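Local coordinates for protein glucose-6-phosphate 1-dehydrogenase (Kluyveromyces lactis, PDB 7E6I) that oxidises D-glucose 6-phosphate to 6-phospho-D-glucono-1,5-lactone with NADP(+), the first and rate-limiting step of the oxidative pentose phosphate pathway, at residues 187-192 and 404-409; 191-196 and 247-252. All coordinates share one frame; numbering follows the deposited sequence.

Both contacts start from the same part of the chain: they share Lys191 and Asn192, helices 188-191 and 193-198 follow each other in the chain, and the contact centres lie about 14 Å apart. Contact 1 lies further out, about 17 Å from the centre of the chain, and is partly buried; a single tyrosine meets polar and apolar groups there, burying 119 Å². Contact 2, about 11 Å from the centre, is buried, buries 193 Å² and consists almost wholly of aliphatic side chains. The two meet where Val190 CG1 packs 3.5 Å from Leu252 CD1. Of the two, only contact 1 includes a substrate-binding residue, Lys187; contact 2 rests on the helix carrying Asp240 and His245, which also bind substrate.

Contact 1 of 2, residues 187-192 and 404-409; sequences KEMVKN and ERYKNY. With BG6 (6-O-phosphono-beta-D-glucopyranose), chain B.
Tyr406 of the short helix 403-406 reaches Glu188, Met189 and Asn192 just after the His-Tyr-Leu-Gly-Lys motif (183-187) of glucose-6-phosphate dehydrogenases. All the contacts across the two segments involve this one side chain, consistent with only 119 Å² buried; the nearest CA atoms, of Glu188 and Tyr406, are 10.4 Å apart.

The carbon contacts are made by the methylene of Glu188 and the methyl of Met189, both near the hydroxyl end of the ring. Glu188 CG lies obliquely there, 3.3 Å from Tyr406 OH and next nearest to CZ. Met189, its chain bent at chi2 and chi3, brings CE to 3.9 Å from Tyr406 OH while crossing the tyrosine at about a right angle. Tyr402 and Ile411 add further cover to the tyrosine.

Polar groups gather about the same hydroxyl. Glu188 and Tyr406 approach from opposite directions; with CG anti to the backbone N (chi1 166°) and a bend at chi2, Glu188 sets OE2 3.3 Å from Tyr406 OH, its carboxylate turned 85° from the ring plane. Asn192 ND2 is 3.5 Å from Tyr406 OH, the amide inclined 46° to the ring. Arg405 NH2 remains 6.2 Å from Glu188 OE2, so any attraction would be long-range.

Within the two segments the substrate is met by Lys187, at the N-cap position; His183 and Lys339 are among its other partners. Tyr184 accompanies Lys187 through a cation-pi contact. The lysine chain turns at its last torsion, and NZ donates one hydrogen bond to Gln373 OE1 and another, of 2.6 Å, to phosphate oxygen O3P of BG6.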
loop_
_atom_site.group_PDB
_atom_site.type_symbol
_atom_site.label_atom_id
_atom_site.label_comp_id
_atom_site.label_asym_id
_atom_site.label_seq_id
_atom_site.Cartn_x
_atom_site.Cartn_y
_atom_site.Cartn_z
ATOM N N LYS A 187 3.588 -2.114 -5.571
ATOM C CA LYS A 187 3.828 -3.538 -5.774
ATOM C C LYS A 187 3.513 -3.934 -7.209
ATOM O O LYS A 187 2.517 -3.493 -7.787
ATOM C CB LYS A 187 2.975 -4.364 -4.816
ATOM C CG LYS A 187 3.353 -4.223 -3.352
ATOM C CD LYS A 187 2.518 -5.146 -2.477
ATOM C CE LYS A 187 2.768 -4.871 -1.003
ATOM N NZ LYS A 187 3.914 -5.659 -0.439
ATOM N N GLU A 188 4.369 -4.788 -7.778
ATOM C CA GLU A 188 4.294 -5.097 -9.202
ATOM C C GLU A 188 2.901 -5.569 -9.589
ATOM O O GLU A 188 2.294 -5.046 -10.525
ATOM C CB GLU A 188 5.347 -6.147 -9.554
ATOM C CG GLU A 188 5.178 -6.804 -10.909
ATOM C CD GLU A 188 5.498 -5.879 -12.090
ATOM O OE1 GLU A 188 6.120 -4.814 -11.878
ATOM O OE2 GLU A 188 5.121 -6.226 -13.238
ATOM N N MET A 189 2.349 -6.525 -8.840
ATOM C CA MET A 189 1.065 -7.091 -9.238
ATOM C C MET A 189 -0.079 -6.111 -9.004
ATOM O O MET A 189 -1.064 -6.127 -9.749
ATOM C CB MET A 189 0.813 -8.409 -8.506
ATOM C CG MET A 189 -0.387 -9.191 -9.033
ATOM S SD MET A 189 -0.127 -9.901 -10.684
ATOM C CE MET A 189 1.555 -10.454 -10.529
ATOM N N VAL A 190 0.019 -5.245 -7.994
ATOM C CA VAL A 190 -0.998 -4.211 -7.870
ATOM C C VAL A 190 -0.973 -3.293 -9.092
ATOM O O VAL A 190 -2.028 -2.910 -9.616
ATOM C CB VAL A 190 -0.821 -3.430 -6.554
ATOM C CG1 VAL A 190 -1.868 -2.317 -6.448
ATOM C CG2 VAL A 190 -0.942 -4.378 -5.371
ATOM N N LYS A 191 0.230 -2.960 -9.595
ATOM C CA LYS A 191 0.343 -2.073 -10.752
ATOM C C LYS A 191 -0.166 -2.705 -12.045
ATOM O O LYS A 191 -0.530 -1.975 -12.969
ATOM C CB LYS A 191 1.793 -1.613 -10.938
ATOM C CG LYS A 191 2.282 -0.672 -9.844
ATOM C CD LYS A 191 3.614 0.000 -10.210
ATOM C CE LYS A 191 4.779 -0.987 -10.214
ATOM N NZ LYS A 191 5.953 -0.441 -10.963
ATOM N N ASN A 192 -0.223 -4.031 -12.137
ATOM C CA ASN A 192 -0.765 -4.670 -13.330
ATOM C C ASN A 192 -2.294 -4.685 -13.393
ATOM O O ASN A 192 -2.837 -5.033 -14.447
ATOM C CB ASN A 192 -0.283 -6.121 -13.419
ATOM C CG ASN A 192 1.227 -6.245 -13.479
ATOM O OD1 ASN A 192 1.912 -5.390 -14.036
ATOM N ND2 ASN A 192 1.752 -7.326 -12.915
ATOM N N GLU A 404 7.957 -16.940 -14.648
ATOM C CA GLU A 404 8.402 -17.073 -16.032
ATOM C C GLU A 404 9.134 -15.818 -16.492
ATOM O O GLU A 404 10.352 -15.828 -16.694
ATOM C CB GLU A 404 7.216 -17.327 -16.967
ATOM C CG GLU A 404 6.569 -18.693 -16.858
ATOM C CD GLU A 404 5.109 -18.664 -17.292
ATOM O OE1 GLU A 404 4.255 -19.250 -16.582
ATOM O OE2 GLU A 404 4.816 -18.041 -18.342
ATOM N N ARG A 405 8.400 -14.719 -16.608
ATOM C CA ARG A 405 8.930 -13.502 -17.205
ATOM C C ARG A 405 9.819 -12.696 -16.264
ATOM O O ARG A 405 10.620 -11.882 -16.736
ATOM C CB ARG A 405 7.754 -12.659 -17.679
ATOM C CG ARG A 405 6.706 -13.544 -18.301
ATOM C CD ARG A 405 5.687 -12.749 -19.096
ATOM N NE ARG A 405 4.891 -11.854 -18.277
ATOM C CZ ARG A 405 4.320 -10.748 -18.750
ATOM N NH1 ARG A 405 4.438 -10.429 -20.032
ATOM N NH2 ARG A 405 3.604 -9.958 -17.986
ATOM N N TYR A 406 9.707 -12.898 -14.949
ATOM C CA TYR A 406 10.405 -12.012 -14.020
ATOM C C TYR A 406 11.871 -12.393 -13.852
ATOM O O TYR A 406 12.687 -11.528 -13.517
ATOM C CB TYR A 406 9.702 -11.988 -12.657
ATOM C CG TYR A 406 8.335 -11.321 -12.676
ATOM C CD1 TYR A 406 7.846 -10.726 -13.840
ATOM C CD2 TYR A 406 7.529 -11.292 -11.537
ATOM C CE1 TYR A 406 6.591 -10.118 -13.874
ATOM C CE2 TYR A 406 6.265 -10.682 -11.558
ATOM C CZ TYR A 406 5.801 -10.094 -12.735
ATOM O OH TYR A 406 4.555 -9.476 -12.802
ATOM N N LYS A 407 12.229 -13.660 -14.086
ATOM C CA LYS A 407 13.640 -14.036 -14.104
ATOM C C LYS A 407 14.402 -13.347 -15.233
ATOM O O LYS A 407 15.635 -13.440 -15.276
ATOM C CB LYS A 407 13.789 -15.561 -14.220
ATOM C CG LYS A 407 13.410 -16.342 -12.954
ATOM C CD LYS A 407 12.432 -17.481 -13.239
ATOM C CE LYS A 407 12.334 -18.466 -12.072
ATOM N NZ LYS A 407 12.480 -17.811 -10.732
ATOM N N ASN A 408 13.696 -12.657 -16.134
ATOM C CA ASN A 408 14.256 -11.893 -17.243
ATOM C C ASN A 408 14.341 -10.399 -16.950
ATOM O O ASN A 408 15.289 -9.741 -17.390
ATOM C CB ASN A 408 13.409 -12.126 -18.506
ATOM C CG ASN A 408 13.911 -11.349 -19.725
ATOM O OD1 ASN A 408 14.011 -10.117 -19.711
ATOM N ND2 ASN A 408 14.210 -12.074 -20.797
ATOM N N TYR A 409 13.372 -9.843 -16.228
ATOM C CA TYR A 409 13.312 -8.410 -15.979
ATOM C C TYR A 409 13.771 -8.072 -14.558
ATOM O O TYR A 409 13.918 -8.934 -13.689
ATOM C CB TYR A 409 11.887 -7.878 -16.202
ATOM C CG TYR A 409 11.388 -7.851 -17.637
ATOM C CD1 TYR A 409 10.982 -9.023 -18.280
ATOM C CD2 TYR A 409 11.276 -6.648 -18.332
ATOM C CE1 TYR A 409 10.501 -9.003 -19.586
ATOM C CE2 TYR A 409 10.797 -6.614 -19.639
ATOM C CZ TYR A 409 10.411 -7.797 -20.263
ATOM O OH TYR A 409 9.938 -7.777 -21.560
HETATM C C1 BG6 B . 1.914 -2.018 7.198
HETATM C C2 BG6 B . 1.194 -2.533 8.443
HETATM O O1 BG6 B . 1.309 -0.924 6.631
HETATM O O5 BG6 B . 1.927 -3.098 6.157
HETATM C C3 BG6 B . 1.818 -3.785 8.955
HETATM O O2 BG6 B . 1.177 -1.546 9.483
HETATM C C4 BG6 B . 1.808 -4.857 7.915
HETATM O O3 BG6 B . 1.078 -4.284 10.101
HETATM C C5 BG6 B . 2.501 -4.374 6.640
HETATM O O4 BG6 B . 2.461 -6.017 8.448
HETATM C C6 BG6 B . 2.375 -5.341 5.494
HETATM O O6 BG6 B . 3.039 -4.777 4.378
HETATM P P BG6 B . 3.770 -5.809 3.303
HETATM O O1P BG6 B . 2.638 -6.757 2.954
HETATM O O2P BG6 B . 4.919 -6.493 3.994
HETATM O O3P BG6 B . 4.321 -5.096 2.069
#

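Contact 2 of 2, residues 191-196 and 247-252; sequences KNLLLM and LQVLTL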
loop_
_atom_site.group_PDB
_atom_site.type_symbol
_atom_site.label_atom_id
_atom_site.label_comp_id
_atom_site.label_asym_id
_atom_site.label_seq_id
_atom_site.Cartn_x
_atom_site.Cartn_y
_atom_site.Cartn_z
ATOM N N LYS A 191 0.230 -2.960 -9.595
ATOM C CA LYS A 191 0.343 -2.073 -10.752
ATOM C C LYS A 191 -0.166 -2.705 -12.045
ATOM O O LYS A 191 -0.530 -1.975 -12.969
ATOM C CB LYS A 191 1.793 -1.613 -10.938
ATOM C CG LYS A 191 2.282 -0.672 -9.844
ATOM C CD LYS A 191 3.614 0.000 -10.210
ATOM C CE LYS A 191 4.779 -0.987 -10.214
ATOM N NZ LYS A 191 5.953 -0.441 -10.963
ATOM N N ASN A 192 -0.223 -4.031 -12.137
ATOM C CA ASN A 192 -0.765 -4.670 -13.330
ATOM C C ASN A 192 -2.294 -4.685 -13.393
ATOM O O ASN A 192 -2.837 -5.033 -14.447
ATOM C CB ASN A 192 -0.283 -6.121 -13.419
ATOM C CG ASN A 192 1.227 -6.245 -13.479
ATOM O OD1 ASN A 192 1.912 -5.390 -14.036
ATOM N ND2 ASN A 192 1.752 -7.326 -12.915
ATOM N N LEU A 193 -3.004 -4.362 -12.301
ATOM C CA LEU A 193 -4.427 -4.686 -12.237
ATOM C C LEU A 193 -5.231 -3.959 -13.310
ATOM O O LEU A 193 -6.126 -4.549 -13.928
ATOM C CB LEU A 193 -4.993 -4.372 -10.849
ATOM C CG LEU A 193 -4.550 -5.275 -9.693
ATOM C CD1 LEU A 193 -5.131 -4.783 -8.370
ATOM C CD2 LEU A 193 -4.921 -6.726 -9.939
ATOM N N LEU A 194 -4.955 -2.675 -13.535
ATOM C CA LEU A 194 -5.804 -1.907 -14.443
ATOM C C LEU A 194 -5.695 -2.424 -15.873
ATOM O O LEU A 194 -6.704 -2.595 -16.571
ATOM C CB LEU A 194 -5.436 -0.430 -14.374
ATOM C CG LEU A 194 -5.915 0.269 -13.105
ATOM C CD1 LEU A 194 -5.634 1.754 -13.185
ATOM C CD2 LEU A 194 -7.395 0.018 -12.900
ATOM N N LEU A 195 -4.475 -2.677 -16.327
ATOM C CA LEU A 195 -4.302 -3.109 -17.709
ATOM C C LEU A 195 -4.795 -4.532 -17.883
ATOM O O LEU A 195 -5.352 -4.880 -18.929
ATOM C CB LEU A 195 -2.835 -2.982 -18.103
ATOM C CG LEU A 195 -2.436 -3.085 -19.565
ATOM C CD1 LEU A 195 -3.529 -2.556 -20.517
ATOM C CD2 LEU A 195 -1.116 -2.319 -19.719
ATOM N N MET A 196 -4.594 -5.367 -16.858
ATOM C CA MET A 196 -5.107 -6.730 -16.869
ATOM C C MET A 196 -6.605 -6.767 -17.118
ATOM O O MET A 196 -7.083 -7.540 -17.954
ATOM C CB MET A 196 -4.782 -7.410 -15.549
ATOM C CG MET A 196 -4.822 -8.922 -15.587
ATOM S SD MET A 196 -5.066 -9.565 -13.919
ATOM C CE MET A 196 -6.442 -8.549 -13.376
ATOM N N LEU A 247 -8.220 -1.361 0.826
ATOM C CA LEU A 247 -9.172 -0.488 0.148
ATOM C C LEU A 247 -8.605 0.011 -1.174
ATOM O O LEU A 247 -9.326 0.094 -2.175
ATOM C CB LEU A 247 -9.556 0.686 1.044
ATOM C CG LEU A 247 -10.651 1.591 0.466
ATOM C CD1 LEU A 247 -11.885 0.757 0.103
ATOM C CD2 LEU A 247 -11.020 2.710 1.441
ATOM N N GLN A 248 -7.312 0.328 -1.201
ATOM C CA GLN A 248 -6.669 0.743 -2.444
ATOM C C GLN A 248 -6.834 -0.317 -3.527
ATOM O O GLN A 248 -7.297 -0.022 -4.634
ATOM C CB GLN A 248 -5.184 1.017 -2.197
ATOM C CG GLN A 248 -4.879 2.376 -1.588
ATOM C CD GLN A 248 -5.272 3.531 -2.498
ATOM O OE1 GLN A 248 -5.474 3.353 -3.695
ATOM N NE2 GLN A 248 -5.382 4.719 -1.931
ATOM N N VAL A 249 -6.456 -1.563 -3.215
ATOM C CA VAL A 249 -6.615 -2.666 -4.157
ATOM C C VAL A 249 -8.052 -2.747 -4.655
ATOM O O VAL A 249 -8.308 -2.857 -5.859
ATOM C CB VAL A 249 -6.183 -3.987 -3.501
ATOM C CG1 VAL A 249 -6.608 -5.173 -4.374
ATOM C CG2 VAL A 249 -4.686 -3.980 -3.232
ATOM N N LEU A 250 -9.013 -2.721 -3.730
ATOM C CA LEU A 250 -10.416 -2.902 -4.101
ATOM C C LEU A 250 -10.851 -1.802 -5.044
ATOM O O LEU A 250 -11.595 -2.025 -6.007
ATOM C CB LEU A 250 -11.281 -2.902 -2.838
ATOM C CG LEU A 250 -12.795 -2.964 -3.020
ATOM C CD1 LEU A 250 -13.179 -4.254 -3.784
ATOM C CD2 LEU A 250 -13.497 -2.885 -1.658
ATOM N N THR A 251 -10.343 -0.615 -4.795
ATOM C CA THR A 251 -10.628 0.537 -5.632
ATOM C C THR A 251 -10.125 0.317 -7.065
ATOM O O THR A 251 -10.836 0.596 -8.040
ATOM C CB THR A 251 -9.990 1.736 -4.917
ATOM O OG1 THR A 251 -11.012 2.565 -4.377
ATOM C CG2 THR A 251 -9.129 2.502 -5.756
ATOM N N LEU A 252 -8.926 -0.251 -7.211
ATOM C CA LEU A 252 -8.415 -0.576 -8.534
ATOM C C LEU A 252 -9.248 -1.653 -9.222
ATOM O O LEU A 252 -9.303 -1.686 -10.455
ATOM C CB LEU A 252 -6.967 -1.014 -8.415
ATOM C CG LEU A 252 -6.052 0.092 -7.902
ATOM C CD1 LEU A 252 -4.687 -0.463 -7.485
ATOM C CD2 LEU A 252 -5.914 1.171 -8.980
#
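Leu193 and Leu194 of helix 193-198 press on one side of helix 236-254, where Leu252 forms the main bump and Val249, one turn earlier, a smaller one. The nearest CA atoms, of Leu194 and Leu252, are 6.6 Å apart, and 193 Å² is buried.

Leu193 points into the shallow groove between the two bumps. Its CD1 methyl does the touching, 4.2 Å from Leu252 CB and 4.3 Å from Val249 CG1, so it reaches the root of one side chain and a branch of the other. The leucines cross at about a right angle, and Leu193 therefore lies across the base of Leu252 instead of alongside it. Beyond this groove Leu193 also rests on Ile370 of strand 367-373, which places it between helix and sheet.

Leu252 in turn projects toward helix 193-198, with Leu193 against its root and Leu194 against its end. Leu194 CG stands 4.2 Å from Leu252 CD2. The CB of Leu194 does not aim straight at the other helix, but chi1 (-74°), with an extended chi2, turns the branched end inward, and Leu194 CD2 comes to 3.5 Å from Leu252 O. That carbonyl oxygen accepts a hydrogen bond from Arg197 NH1, so the methyl borders a polar atom that already has a side-chain partner.

The spacing of the closest apolar pairs indicates ordinary van der Waals contact. The result is an aliphatic helix-to-helix junction in the C-terminal domain of the enzyme, on the same helix 236-254 whose earlier turns supply Asp240 and His245 to the glucose 6-phosphate site.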